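Local coordinates for protein mannosephosphate isomerase, putative (PDB 1ZX5) that probably catalyses the zinc-dependent interconversion of D-mannose 6-phosphate and D-fructose 6-phosphate, as in type 1 mannose-6-phosphate isomerases, at residues A[13-18]-A[37-42]; A[152-157]-A[175-180]; A[165-170]-A[223-228]; A[260-265]-A[285-290]. One frame throughout, in Å; residues are numbered along the deposited sequence.

Contact 1. Residues A[13-18]-A[37-42]; sequences ENLVER and GESWEF
Glu38 OE2 is gripped by two nitrogens of Arg18, NE at 2.8 Å and NH2 at 2.9 Å, a side-on salt bridge with both donors on one oxygen. They arrive from the same face of the carboxylate and well above its plane, while the oxygen itself lies at the guanidinium edge, near its plane. Val16 CG1 covers one face of that guanidinium, 3.5 Å above its centre. The other carboxylate oxygen, Glu38 OE1, takes the indole N-H of Trp40 NE1 at 2.8 Å and a salt bridge from Arg88, so both oxygens of this buried acid are held and its rotation fixed. In the backbone, 15-17 runs antiparallel to 37-41 as the outermost strand of a six-stranded sheet, in the cupin-clan catalytic domain of type I phosphomannose isomerases, and a classic beta bulge breaks the ladder: Gly37 N and Glu38 N both donate to Val16 O. Past the bulge, Trp40 N meets Asn14 O at 2.8 Å in a nearly straight bond. Val16 CG2, anti to its carbonyl carbon, approaches the indole obliquely, 3.5 Å from Trp40 NE1. Leu15 CD2 rests on Ser39 CB at 3.6 Å, and a water joins Asn14 N to Ser39 OG.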
loop_
_atom_site.group_PDB
_atom_site.type_symbol
_atom_site.label_atom_id
_atom_site.label_comp_id
_atom_site.label_asym_id
_atom_site.label_seq_id
_atom_site.Cartn_x
_atom_site.Cartn_y
_atom_site.Cartn_z
ATOM N N GLU A 13 4.765 -7.107 -14.856
ATOM C CA GLU A 13 3.656 -6.606 -14.036
ATOM C C GLU A 13 3.131 -7.733 -13.115
ATOM O O GLU A 13 3.169 -8.901 -13.468
ATOM C CB GLU A 13 2.547 -6.052 -14.955
ATOM C CG GLU A 13 1.989 -7.099 -15.967
ATOM C CD GLU A 13 1.610 -6.512 -17.352
ATOM O OE1 GLU A 13 1.818 -5.289 -17.586
ATOM O OE2 GLU A 13 1.113 -7.277 -18.214
ATOM N N ASN A 14 2.684 -7.354 -11.928
ATOM C CA ASN A 14 2.169 -8.276 -10.934
ATOM C C ASN A 14 0.736 -7.845 -10.592
ATOM O O ASN A 14 0.492 -7.170 -9.590
ATOM C CB ASN A 14 3.096 -8.283 -9.706
ATOM C CG ASN A 14 2.814 -9.441 -8.747
ATOM O OD1 ASN A 14 1.935 -10.269 -8.993
ATOM N ND2 ASN A 14 3.552 -9.487 -7.635
ATOM N N LEU A 15 -0.203 -8.242 -11.446
ATOM C CA LEU A 15 -1.592 -7.773 -11.386
ATOM C C LEU A 15 -2.526 -8.811 -10.790
ATOM O O LEU A 15 -2.251 -10.006 -10.862
ATOM C CB LEU A 15 -2.092 -7.365 -12.781
ATOM C CG LEU A 15 -1.173 -6.403 -13.556
ATOM C CD1 LEU A 15 -1.762 -6.072 -14.949
ATOM C CD2 LEU A 15 -0.875 -5.118 -12.734
ATOM N N VAL A 16 -3.624 -8.335 -10.201
ATOM C CA VAL A 16 -4.641 -9.190 -9.587
ATOM C C VAL A 16 -6.005 -8.804 -10.138
ATOM O O VAL A 16 -6.425 -7.650 -10.020
ATOM C CB VAL A 16 -4.653 -9.072 -8.020
ATOM C CG1 VAL A 16 -5.589 -10.099 -7.394
ATOM C CG2 VAL A 16 -3.231 -9.236 -7.448
ATOM N N GLU A 17 -6.681 -9.782 -10.740
ATOM C CA GLU A 17 -8.051 -9.629 -11.230
ATOM C C GLU A 17 -9.028 -9.586 -10.066
ATOM O O GLU A 17 -8.944 -10.401 -9.145
ATOM C CB GLU A 17 -8.415 -10.771 -12.210
ATOM C CG GLU A 17 -7.521 -10.766 -13.476
ATOM C CD GLU A 17 -7.697 -11.975 -14.379
ATOM O OE1 GLU A 17 -8.765 -12.610 -14.351
ATOM O OE2 GLU A 17 -6.757 -12.294 -15.145
ATOM N N ARG A 18 -9.941 -8.623 -10.098
ATOM C CA ARG A 18 -10.957 -8.477 -9.057
ATOM C C ARG A 18 -12.266 -8.090 -9.715
ATOM O O ARG A 18 -12.256 -7.312 -10.676
ATOM C CB ARG A 18 -10.580 -7.396 -8.045
ATOM C CG ARG A 18 -9.346 -7.679 -7.242
ATOM C CD ARG A 18 -9.550 -8.843 -6.262
ATOM N NE ARG A 18 -8.421 -8.884 -5.339
ATOM C CZ ARG A 18 -7.967 -9.978 -4.734
ATOM N NH1 ARG A 18 -8.555 -11.148 -4.946
ATOM N NH2 ARG A 18 -6.920 -9.893 -3.921
ATOM N N GLY A 37 -8.101 -5.304 -10.161
ATOM C CA GLY A 37 -8.253 -4.582 -8.905
ATOM C C GLY A 37 -6.959 -4.084 -8.262
ATOM O O GLY A 37 -6.986 -3.108 -7.502
ATOM N N GLU A 38 -5.832 -4.758 -8.550
ATOM C CA GLU A 38 -4.586 -4.538 -7.815
ATOM C C GLU A 38 -3.359 -4.691 -8.689
ATOM O O GLU A 38 -3.349 -5.472 -9.629
ATOM C CB GLU A 38 -4.468 -5.493 -6.614
ATOM C CG GLU A 38 -5.792 -5.688 -5.851
ATOM C CD GLU A 38 -5.656 -6.534 -4.600
ATOM O OE1 GLU A 38 -4.514 -6.708 -4.098
ATOM O OE2 GLU A 38 -6.706 -7.027 -4.122
ATOM N N SER A 39 -2.327 -3.920 -8.364
ATOM C CA SER A 39 -0.984 -4.136 -8.872
ATOM C C SER A 39 -0.045 -4.157 -7.686
ATOM O O SER A 39 0.015 -3.181 -6.947
ATOM C CB SER A 39 -0.558 -2.999 -9.803
ATOM O OG SER A 39 0.813 -3.152 -10.105
ATOM N N TRP A 40 0.691 -5.255 -7.526
ATOM C CA TRP A 40 1.599 -5.454 -6.406
ATOM C C TRP A 40 2.994 -5.033 -6.842
ATOM O O TRP A 40 3.567 -5.602 -7.776
ATOM C CB TRP A 40 1.569 -6.922 -5.940
ATOM C CG TRP A 40 0.253 -7.339 -5.256
ATOM C CD1 TRP A 40 -1.001 -6.825 -5.490
ATOM C CD2 TRP A 40 0.080 -8.362 -4.258
ATOM N NE1 TRP A 40 -1.931 -7.455 -4.692
ATOM C CE2 TRP A 40 -1.298 -8.396 -3.923
ATOM C CE3 TRP A 40 0.956 -9.247 -3.608
ATOM C CZ2 TRP A 40 -1.822 -9.282 -2.968
ATOM C CZ3 TRP A 40 0.435 -10.127 -2.653
ATOM C CH2 TRP A 40 -0.941 -10.138 -2.346
ATOM N N GLU A 41 3.522 -4.002 -6.183
ATOM C CA GLU A 41 4.766 -3.374 -6.597
ATOM C C GLU A 41 5.888 -3.808 -5.662
ATOM O O GLU A 41 5.904 -3.428 -4.496
ATOM C CB GLU A 41 4.613 -1.844 -6.581
ATOM C CG GLU A 41 3.378 -1.301 -7.332
ATOM C CD GLU A 41 3.597 -1.202 -8.840
ATOM O OE1 GLU A 41 4.716 -0.878 -9.266
ATOM O OE2 GLU A 41 2.654 -1.440 -9.614
ATOM N N PHE A 42 6.831 -4.594 -6.186
ATOM C CA PHE A 42 7.960 -5.140 -5.414
ATOM C C PHE A 42 7.495 -6.014 -4.266
ATOM O O PHE A 42 8.044 -5.968 -3.167
ATOM C CB PHE A 42 8.932 -4.028 -4.967
ATOM C CG PHE A 42 9.491 -3.264 -6.119
ATOM C CD1 PHE A 42 10.423 -3.862 -6.974
ATOM C CD2 PHE A 42 9.032 -1.981 -6.409
ATOM C CE1 PHE A 42 10.931 -3.173 -8.084
ATOM C CE2 PHE A 42 9.538 -1.278 -7.504
ATOM C CZ PHE A 42 10.489 -1.881 -8.347
HETATM O O HOH W 1 2.774 -4.683 -11.121
#

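Contact 2. Residues A[152-157]-A[175-180]. With LFR (beta-L-fructofuranose), chain B.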
loop_
_atom_site.group_PDB
_atom_site.type_symbol
_atom_site.label_atom_id
_atom_site.label_comp_id
_atom_site.label_asym_id
_atom_site.label_seq_id
_atom_site.Cartn_x
_atom_site.Cartn_y
_atom_site.Cartn_z
ATOM N N ASP A 152 -26.030 -2.358 3.646
ATOM C CA ASP A 152 -24.876 -1.534 3.322
ATOM C C ASP A 152 -24.167 -1.145 4.616
ATOM O O ASP A 152 -24.524 -0.155 5.254
ATOM C CB ASP A 152 -25.305 -0.296 2.511
ATOM C CG ASP A 152 -24.119 0.507 1.969
ATOM O OD1 ASP A 152 -22.953 0.131 2.199
ATOM O OD2 ASP A 152 -24.358 1.530 1.297
ATOM N N PHE A 153 -23.175 -1.940 5.011
ATOM C CA PHE A 153 -22.404 -1.671 6.232
ATOM C C PHE A 153 -21.587 -0.379 6.175
ATOM O O PHE A 153 -21.234 0.179 7.221
ATOM C CB PHE A 153 -21.488 -2.850 6.574
ATOM C CG PHE A 153 -22.215 -4.050 7.118
ATOM C CD1 PHE A 153 -22.608 -4.094 8.456
ATOM C CD2 PHE A 153 -22.513 -5.125 6.293
ATOM C CE1 PHE A 153 -23.280 -5.196 8.969
ATOM C CE2 PHE A 153 -23.182 -6.236 6.789
ATOM C CZ PHE A 153 -23.569 -6.274 8.139
ATOM N N LYS A 154 -21.282 0.085 4.959
ATOM C CA LYS A 154 -20.573 1.353 4.764
ATOM C C LYS A 154 -21.353 2.550 5.332
ATOM O O LYS A 154 -20.742 3.554 5.692
ATOM C CB LYS A 154 -20.240 1.595 3.288
ATOM C CG LYS A 154 -19.515 0.449 2.578
ATOM C CD LYS A 154 -18.900 0.871 1.229
ATOM C CE LYS A 154 -19.915 1.545 0.286
ATOM N NZ LYS A 154 -21.127 0.732 0.034
ATOM N N THR A 155 -22.686 2.434 5.423
ATOM C CA THR A 155 -23.525 3.475 6.046
ATOM C C THR A 155 -23.224 3.678 7.541
ATOM O O THR A 155 -23.636 4.675 8.124
ATOM C CB THR A 155 -25.056 3.223 5.883
ATOM O OG1 THR A 155 -25.416 1.975 6.483
ATOM C CG2 THR A 155 -25.483 3.233 4.413
ATOM N N LEU A 156 -22.496 2.742 8.150
ATOM C CA LEU A 156 -22.174 2.813 9.580
ATOM C C LEU A 156 -20.798 3.441 9.834
ATOM O O LEU A 156 -20.406 3.655 10.985
ATOM C CB LEU A 156 -22.256 1.418 10.209
ATOM C CG LEU A 156 -23.571 0.648 10.026
ATOM C CD1 LEU A 156 -23.500 -0.719 10.670
ATOM C CD2 LEU A 156 -24.778 1.423 10.601
ATOM N N LEU A 157 -20.083 3.757 8.756
ATOM C CA LEU A 157 -18.697 4.211 8.841
ATOM C C LEU A 157 -18.542 5.698 8.515
ATOM O O LEU A 157 -19.381 6.270 7.811
ATOM C CB LEU A 157 -17.802 3.391 7.886
ATOM C CG LEU A 157 -17.790 1.857 7.947
ATOM C CD1 LEU A 157 -16.699 1.311 7.038
ATOM C CD2 LEU A 157 -17.603 1.348 9.361
ATOM N N PRO A 175 -12.647 -0.845 10.865
ATOM C CA PRO A 175 -13.409 -1.277 9.689
ATOM C C PRO A 175 -13.271 -0.248 8.558
ATOM O O PRO A 175 -13.231 0.969 8.821
ATOM C CB PRO A 175 -14.849 -1.321 10.199
ATOM C CG PRO A 175 -14.876 -0.295 11.302
ATOM C CD PRO A 175 -13.527 -0.385 11.956
ATOM N N HIS A 176 -13.187 -0.723 7.317
ATOM C CA HIS A 176 -12.958 0.177 6.206
ATOM C C HIS A 176 -13.400 -0.431 4.879
ATOM O O HIS A 176 -13.627 -1.636 4.782
ATOM C CB HIS A 176 -11.479 0.619 6.160
ATOM C CG HIS A 176 -10.524 -0.499 5.867
ATOM N ND1 HIS A 176 -10.092 -1.388 6.831
ATOM C CD2 HIS A 176 -9.921 -0.873 4.715
ATOM C CE1 HIS A 176 -9.266 -2.262 6.283
ATOM N NE2 HIS A 176 -9.148 -1.973 5.000
ATOM N N ALA A 177 -13.533 0.443 3.879
ATOM C CA ALA A 177 -13.964 0.112 2.530
ATOM C C ALA A 177 -13.698 1.336 1.645
ATOM O O ALA A 177 -13.307 2.414 2.133
ATOM C CB ALA A 177 -15.457 -0.260 2.503
ATOM N N GLY A 178 -13.918 1.166 0.345
ATOM C CA GLY A 178 -13.766 2.247 -0.619
ATOM C C GLY A 178 -14.751 2.071 -1.754
ATOM O O GLY A 178 -15.284 0.983 -1.950
ATOM N N GLU A 179 -14.990 3.145 -2.498
ATOM C CA GLU A 179 -15.909 3.120 -3.629
ATOM C C GLU A 179 -15.489 4.184 -4.635
ATOM O O GLU A 179 -15.342 5.351 -4.279
ATOM C CB GLU A 179 -17.341 3.373 -3.147
ATOM C CG GLU A 179 -18.383 3.343 -4.230
ATOM C CD GLU A 179 -19.800 3.546 -3.679
ATOM O OE1 GLU A 179 -20.032 4.499 -2.892
ATOM O OE2 GLU A 179 -20.689 2.741 -4.039
ATOM N N GLY A 180 -15.303 3.775 -5.886
ATOM C CA GLY A 180 -14.887 4.684 -6.944
ATOM C C GLY A 180 -13.551 5.327 -6.615
ATOM O O GLY A 180 -13.310 6.484 -6.961
HETATM C C1 LFR B . -21.877 -3.505 1.572
HETATM C C2 LFR B . -21.377 -3.157 0.157
HETATM C C3 LFR B . -20.937 -4.427 -0.579
HETATM C C4 LFR B . -21.868 -4.607 -1.758
HETATM C C5 LFR B . -22.843 -3.434 -1.714
HETATM C C6 LFR B . -22.801 -2.624 -3.010
HETATM O O1 LFR B . -21.073 -2.961 2.630
HETATM O O2 LFR B . -20.292 -2.200 0.176
HETATM O O3 LFR B . -19.616 -4.324 -1.100
HETATM O O4 LFR B . -22.546 -5.856 -1.595
HETATM O O5 LFR B . -22.492 -2.618 -0.580
HETATM O O6 LFR B . -23.975 -1.817 -3.204
HETATM O O HOH W 2 -22.728 1.242 -2.114
#
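Lys154 reaches strand 176-179 with carbon alone, for no direct hydrogen bond spans the two segments; its ammonium is spent on bound beta-L-fructofuranose, an acid and a water. Lys154 CD lies 3.8 Å from Ala177 CB; beyond it the bends at chi3 (-53°) and chi4 (-55°) turn NZ toward the sugar and Asp152. There NZ donates to LFR O2 at 3.1 Å and forms a salt bridge with Asp152 OD1 at 2.9 Å, on the syn side of the carboxylate. A water accepts from Lys154 NZ at 2.7 Å and donates to Glu179 OE2, bridging the two. Phe153 N adds a weak bond to LFR O1, and Asp152, Phe153 and Lys154 together line the sugar's pocket, which Asp150, Gln97 and Thr96 complete with further hydrogen bonds. A methionine in place of Lys154 would probably leave LFR O2 without this donor and Asp152 without its positive mate. Farther along, Leu157 CD2 packs against Pro175 CG at 3.7 Å. The 3-10 turn 153-156 lies between helix 139-146, on which Phe153 and Leu156 rest, and the small sheet where 128-131 separates strands 157-161 and 176-179, with Tyr130 making a cation-pi contact to Lys154.

Contact 3. Residues A[165-170]-A[223-228]; sequences YDTFVI and GMAETE
Thr167 overlaps Ala225, its CB lying 3.7 Å from Ala225 CB, and its two branches straddle the backbone before that residue. The methyl CG2 comes within 3.5 Å of the backbone N of Met224, a selenomethionine, whereas OG1 faces Met224 O at 3.3 Å. With chi1 at 64°, OG1 sits between the backbone N and the carbonyl carbon, and its hydrogen-bond partner is the carbonyl of Lys221, just ahead of 223-228. A valine in place of Thr167 would probably leave the Lys221 carbonyl without its hydroxyl partner. Two residues on, Val169 presents its CG2 methyl to segment 223-228, 3.7 Å from Glu226 O and 4.0 Å from Ala225 CB, while CG1 crosses obliquely toward Thr227 CG2. Ala225 CB therefore meets both Thr167 and Val169. Between the two segments a single hydrogen bond is made, Gly223 N to Tyr165 O at 2.8 Å. Beyond it the strands run nearly parallel, 10° apart, yet their axes come no closer than 6.8 Å, so they meet through side chains rather than as a ladder. Strand 167-170 is the outermost strand counted in the six-stranded sheet, though its backbone also bonds to Val218 and Gly220, and strand 224-226 is outermost in the five-stranded one. Side chains from facing sides of two cupin-type sheets meet here, joining the body of the chain to the C-terminal cupin domain.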
loop_
_atom_site.group_PDB
_atom_site.type_symbol
_atom_site.label_atom_id
_atom_site.label_comp_id
_atom_site.label_asym_id
_atom_site.label_seq_id
_atom_site.Cartn_x
_atom_site.Cartn_y
_atom_site.Cartn_z
ATOM N N TYR A 165 -4.571 12.829 -3.427
ATOM C CA TYR A 165 -3.464 12.917 -2.476
ATOM C C TYR A 165 -3.875 13.061 -1.007
ATOM O O TYR A 165 -3.012 13.234 -0.144
ATOM C CB TYR A 165 -2.392 13.949 -2.920
ATOM C CG TYR A 165 -1.911 13.658 -4.323
ATOM C CD1 TYR A 165 -1.182 12.492 -4.598
ATOM C CD2 TYR A 165 -2.231 14.513 -5.391
ATOM C CE1 TYR A 165 -0.764 12.186 -5.910
ATOM C CE2 TYR A 165 -1.831 14.217 -6.698
ATOM C CZ TYR A 165 -1.096 13.051 -6.946
ATOM O OH TYR A 165 -0.684 12.750 -8.223
ATOM N N ASP A 166 -5.178 12.980 -0.722
ATOM C CA ASP A 166 -5.624 12.729 0.644
ATOM C C ASP A 166 -4.989 11.432 1.094
ATOM O O ASP A 166 -4.754 10.530 0.264
ATOM C CB ASP A 166 -7.146 12.571 0.723
ATOM C CG ASP A 166 -7.872 13.885 0.632
ATOM O OD1 ASP A 166 -7.218 14.955 0.705
ATOM O OD2 ASP A 166 -9.104 13.853 0.475
ATOM N N THR A 167 -4.710 11.342 2.396
ATOM C CA THR A 167 -4.155 10.137 2.981
ATOM C C THR A 167 -4.998 9.635 4.145
ATOM O O THR A 167 -5.743 10.393 4.780
ATOM C CB THR A 167 -2.682 10.318 3.475
ATOM O OG1 THR A 167 -2.636 11.269 4.539
ATOM C CG2 THR A 167 -1.744 10.761 2.358
ATOM N N PHE A 168 -4.865 8.337 4.407
ATOM C CA PHE A 168 -5.504 7.674 5.526
ATOM C C PHE A 168 -4.493 6.746 6.164
ATOM O O PHE A 168 -3.573 6.266 5.496
ATOM C CB PHE A 168 -6.739 6.876 5.054
ATOM C CG PHE A 168 -7.805 7.742 4.468
ATOM C CD1 PHE A 168 -8.769 8.321 5.285
ATOM C CD2 PHE A 168 -7.817 8.025 3.109
ATOM C CE1 PHE A 168 -9.748 9.160 4.757
ATOM C CE2 PHE A 168 -8.792 8.863 2.570
ATOM C CZ PHE A 168 -9.758 9.433 3.399
ATOM N N VAL A 169 -4.659 6.515 7.460
ATOM C CA VAL A 169 -3.910 5.477 8.149
ATOM C C VAL A 169 -4.937 4.549 8.771
ATOM O O VAL A 169 -5.734 4.965 9.613
ATOM C CB VAL A 169 -2.931 6.035 9.233
ATOM C CG1 VAL A 169 -2.266 4.874 10.008
ATOM C CG2 VAL A 169 -1.859 6.946 8.592
ATOM N N ILE A 170 -4.936 3.298 8.308
ATOM C CA ILE A 170 -5.900 2.299 8.751
ATOM C C ILE A 170 -5.204 1.353 9.713
ATOM O O ILE A 170 -4.384 0.515 9.312
ATOM C CB ILE A 170 -6.532 1.513 7.549
ATOM C CG1 ILE A 170 -7.038 2.476 6.458
ATOM C CG2 ILE A 170 -7.636 0.573 8.041
ATOM C CD1 ILE A 170 -8.168 3.403 6.891
ATOM N N GLY A 223 -0.858 14.442 1.102
ATOM C CA GLY A 223 0.361 13.933 0.477
ATOM C C GLY A 223 1.386 13.276 1.391
ATOM O O GLY A 223 2.527 13.087 0.991
HETATM N N MSE A 224 0.987 12.891 2.600
HETATM C CA MSE A 224 1.951 12.496 3.613
HETATM C C MSE A 224 1.284 11.705 4.728
HETATM O O MSE A 224 0.387 12.211 5.404
HETATM C CB MSE A 224 2.545 13.768 4.197
HETATM C CG MSE A 224 3.935 13.697 4.723
HETATM SE SE MSE A 224 4.309 15.547 5.370
HETATM C CE MSE A 224 4.301 15.172 7.314
ATOM N N ALA A 225 1.722 10.466 4.921
ATOM C CA ALA A 225 1.221 9.631 6.006
ATOM C C ALA A 225 2.280 8.639 6.460
ATOM O O ALA A 225 3.144 8.245 5.674
ATOM C CB ALA A 225 -0.053 8.882 5.574
ATOM N N GLU A 226 2.207 8.237 7.729
ATOM C CA GLU A 226 3.090 7.204 8.254
ATOM C C GLU A 226 2.492 6.364 9.386
ATOM O O GLU A 226 1.514 6.747 10.033
ATOM C CB GLU A 226 4.481 7.764 8.632
ATOM C CG GLU A 226 4.496 8.980 9.520
ATOM C CD GLU A 226 5.908 9.541 9.766
ATOM O OE1 GLU A 226 6.682 9.812 8.808
ATOM O OE2 GLU A 226 6.245 9.705 10.946
ATOM N N THR A 227 3.079 5.186 9.572
ATOM C CA THR A 227 2.823 4.346 10.732
ATOM C C THR A 227 4.121 4.387 11.536
ATOM O O THR A 227 4.968 5.251 11.278
ATOM C CB THR A 227 2.443 2.911 10.316
ATOM O OG1 THR A 227 3.593 2.239 9.792
ATOM C CG2 THR A 227 1.341 2.922 9.258
ATOM N N GLU A 228 4.312 3.487 12.503
ATOM C CA GLU A 228 5.581 3.508 13.238
ATOM C C GLU A 228 6.678 2.780 12.471
ATOM O O GLU A 228 7.848 2.877 12.823
ATOM C CB GLU A 228 5.443 2.953 14.670
ATOM C CG GLU A 228 4.817 3.936 15.710
ATOM C CD GLU A 228 5.741 5.115 16.088
ATOM O OE1 GLU A 228 6.228 5.142 17.245
ATOM O OE2 GLU A 228 5.983 6.021 15.244
#

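Contact 4. Residues A[260-265]-A[285-290]; sequences ILRGKE and TVESER
Arg262 and Glu287 are joined between neighbouring strands by a salt bridge, Arg262 NH1 to Glu287 OE1 at 2.8 Å. The bond is nearly straight at nitrogen (166°) and lies close to the guanidinium plane, but it reaches the oxygen from above the carboxylate, the two planes being turned 53° apart. A water closes a second path, accepting from Arg262 NH2 and donating to Glu287 OE1 at 2.7 Å. Another water accepts from Arg262 NH1, donates to Ile260 O and lies 2.8 Å from Thr285 OG1, so NH1 serves both the acid and this solvent link. Ile260 O has two donors, that water and Glu287 N. The backbone is paired through Ile260 with Glu287 and Arg262 with Thr285, each an antiparallel hydrogen-bonded pair with both of its N-H...O bonds made, the shortest being Thr285 N to Arg262 O at 2.8 Å. Between them Leu261 and Val286 form the non-hydrogen-bonded pair. On that buried face Leu261 CD2 meets Val286 CG1 at 3.5 Å, and strand 240-244 adds Ile243 beside the valine. On the other face Ile260 CG2 lies 3.4 Å above the guanidinium, toward its rim, and the extended Arg262 chain carries the charge past it to Glu287. The central strands 259-262 and 283-288 of this cupin-domain sheet have an apolar face turned inward and a mixed, hydrated one carrying the ion pair, which water probably helps to balance.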
loop_
_atom_site.group_PDB
_atom_site.type_symbol
_atom_site.label_atom_id
_atom_site.label_comp_id
_atom_site.label_asym_id
_atom_site.label_seq_id
_atom_site.Cartn_x
_atom_site.Cartn_y
_atom_site.Cartn_z
ATOM N N ILE A 260 13.468 11.517 -15.077
ATOM C CA ILE A 260 14.821 10.987 -15.279
ATOM C C ILE A 260 15.471 10.863 -13.897
ATOM O O ILE A 260 15.408 11.790 -13.093
ATOM C CB ILE A 260 15.652 11.871 -16.258
ATOM C CG1 ILE A 260 14.972 11.867 -17.643
ATOM C CG2 ILE A 260 17.117 11.389 -16.346
ATOM C CD1 ILE A 260 15.473 12.936 -18.584
ATOM N N LEU A 261 16.038 9.692 -13.615
ATOM C CA LEU A 261 16.606 9.384 -12.309
ATOM C C LEU A 261 18.114 9.302 -12.462
ATOM O O LEU A 261 18.611 8.655 -13.388
ATOM C CB LEU A 261 16.047 8.050 -11.762
ATOM C CG LEU A 261 14.524 7.773 -11.760
ATOM C CD1 LEU A 261 14.177 6.363 -11.236
ATOM C CD2 LEU A 261 13.764 8.831 -10.974
ATOM N N ARG A 262 18.846 9.972 -11.583
ATOM C CA ARG A 262 20.315 9.958 -11.651
ATOM C C ARG A 262 20.883 9.634 -10.277
ATOM O O ARG A 262 20.737 10.415 -9.335
ATOM C CB ARG A 262 20.873 11.296 -12.166
ATOM C CG ARG A 262 20.396 11.682 -13.565
ATOM C CD ARG A 262 20.988 13.020 -14.024
ATOM N NE ARG A 262 20.661 13.316 -15.422
ATOM C CZ ARG A 262 19.558 13.946 -15.863
ATOM N NH1 ARG A 262 18.592 14.379 -15.025
ATOM N NH2 ARG A 262 19.422 14.147 -17.174
ATOM N N GLY A 263 21.504 8.465 -10.178
ATOM C CA GLY A 263 22.129 7.991 -8.953
ATOM C C GLY A 263 23.495 7.449 -9.316
ATOM O O GLY A 263 24.317 8.150 -9.906
ATOM N N LYS A 264 23.754 6.193 -8.986
ATOM C CA LYS A 264 25.008 5.585 -9.414
ATOM C C LYS A 264 24.969 5.350 -10.930
ATOM O O LYS A 264 25.992 5.425 -11.600
ATOM C CB LYS A 264 25.281 4.310 -8.625
ATOM C CG LYS A 264 25.570 4.611 -7.156
ATOM C CD LYS A 264 25.998 3.385 -6.370
ATOM C CE LYS A 264 24.892 2.360 -6.307
ATOM N NZ LYS A 264 25.343 1.172 -5.515
ATOM N N GLU A 265 23.766 5.102 -11.454
ATOM C CA GLU A 265 23.527 5.049 -12.888
ATOM C C GLU A 265 22.313 5.930 -13.204
ATOM O O GLU A 265 21.677 6.462 -12.299
ATOM C CB GLU A 265 23.336 3.592 -13.345
ATOM C CG GLU A 265 21.962 2.963 -13.046
ATOM C CD GLU A 265 21.692 2.637 -11.557
ATOM O OE1 GLU A 265 22.625 2.673 -10.715
ATOM O OE2 GLU A 265 20.516 2.327 -11.235
ATOM N N THR A 285 19.153 12.239 -7.823
ATOM C CA THR A 285 18.231 13.258 -8.308
ATOM C C THR A 285 17.122 12.675 -9.178
ATOM O O THR A 285 17.290 11.631 -9.817
ATOM C CB THR A 285 18.948 14.400 -9.063
ATOM O OG1 THR A 285 19.538 13.890 -10.266
ATOM C CG2 THR A 285 20.008 15.054 -8.187
ATOM N N VAL A 286 15.977 13.353 -9.158
ATOM C CA VAL A 286 14.869 13.085 -10.070
ATOM C C VAL A 286 14.601 14.375 -10.854
ATOM O O VAL A 286 14.728 15.478 -10.311
ATOM C CB VAL A 286 13.599 12.560 -9.337
ATOM C CG1 VAL A 286 13.956 11.345 -8.509
ATOM C CG2 VAL A 286 13.000 13.615 -8.422
ATOM N N GLU A 287 14.276 14.237 -12.140
ATOM C CA GLU A 287 14.046 15.403 -12.970
ATOM C C GLU A 287 12.766 15.275 -13.774
ATOM O O GLU A 287 12.554 14.291 -14.485
ATOM C CB GLU A 287 15.235 15.658 -13.902
ATOM C CG GLU A 287 15.142 16.981 -14.622
ATOM C CD GLU A 287 16.021 17.043 -15.855
ATOM O OE1 GLU A 287 16.592 16.002 -16.234
ATOM O OE2 GLU A 287 16.156 18.140 -16.438
ATOM N N SER A 288 11.937 16.311 -13.697
ATOM C CA SER A 288 10.645 16.316 -14.361
ATOM C C SER A 288 10.237 17.746 -14.684
ATOM O O SER A 288 10.501 18.668 -13.904
ATOM C CB SER A 288 9.601 15.664 -13.446
ATOM O OG SER A 288 8.354 15.544 -14.093
ATOM N N GLU A 289 9.603 17.936 -15.839
ATOM C CA GLU A 289 9.025 19.246 -16.204
ATOM C C GLU A 289 8.091 19.761 -15.082
ATOM O O GLU A 289 8.204 20.902 -14.632
ATOM C CB GLU A 289 8.224 19.081 -17.496
ATOM C CG GLU A 289 7.855 20.371 -18.201
ATOM C CD GLU A 289 7.155 20.117 -19.515
ATOM O OE1 GLU A 289 7.322 20.922 -20.456
ATOM O OE2 GLU A 289 6.455 19.087 -19.617
ATOM N N ARG A 290 7.162 18.901 -14.666
ATOM C CA ARG A 290 6.320 19.112 -13.493
ATOM C C ARG A 290 5.708 17.761 -13.207
ATOM O O ARG A 290 4.903 17.259 -13.992
ATOM C CB ARG A 290 5.215 20.170 -13.713
ATOM C CG ARG A 290 4.442 20.514 -12.426
ATOM C CD ARG A 290 3.101 21.248 -12.676
ATOM N NE ARG A 290 2.253 20.521 -13.636
ATOM C CZ ARG A 290 1.541 19.422 -13.372
ATOM N NH1 ARG A 290 1.529 18.889 -12.149
ATOM N NH2 ARG A 290 0.832 18.848 -14.342
HETATM O O HOH W 3 17.798 13.566 -12.382
HETATM O O HOH W 4 17.286 15.743 -18.797
#

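Overall arrangement
From the N terminus, contact 1 closes first, joining 13-18 to 37-42 around helix 24-28 and setting one margin of the six-stranded sheet. Contact 2 closes over strands 157-161 and 167-170, and contact 3 crosses it: 165-170 falls between the segments of contact 2, and 223-228 comes after both. The two touch where His176 packs on Ile170, so the sugar-binding end and the junction between sheets are directly linked. Contact 3 begins on the margin of the six-stranded sheet farthest from strand 15-17, and its long closure brings in the C-terminal cupin domain. Within that domain contact 4 closes over strands 266-269 and 274-277, its centre about 39 Å from that of contact 2.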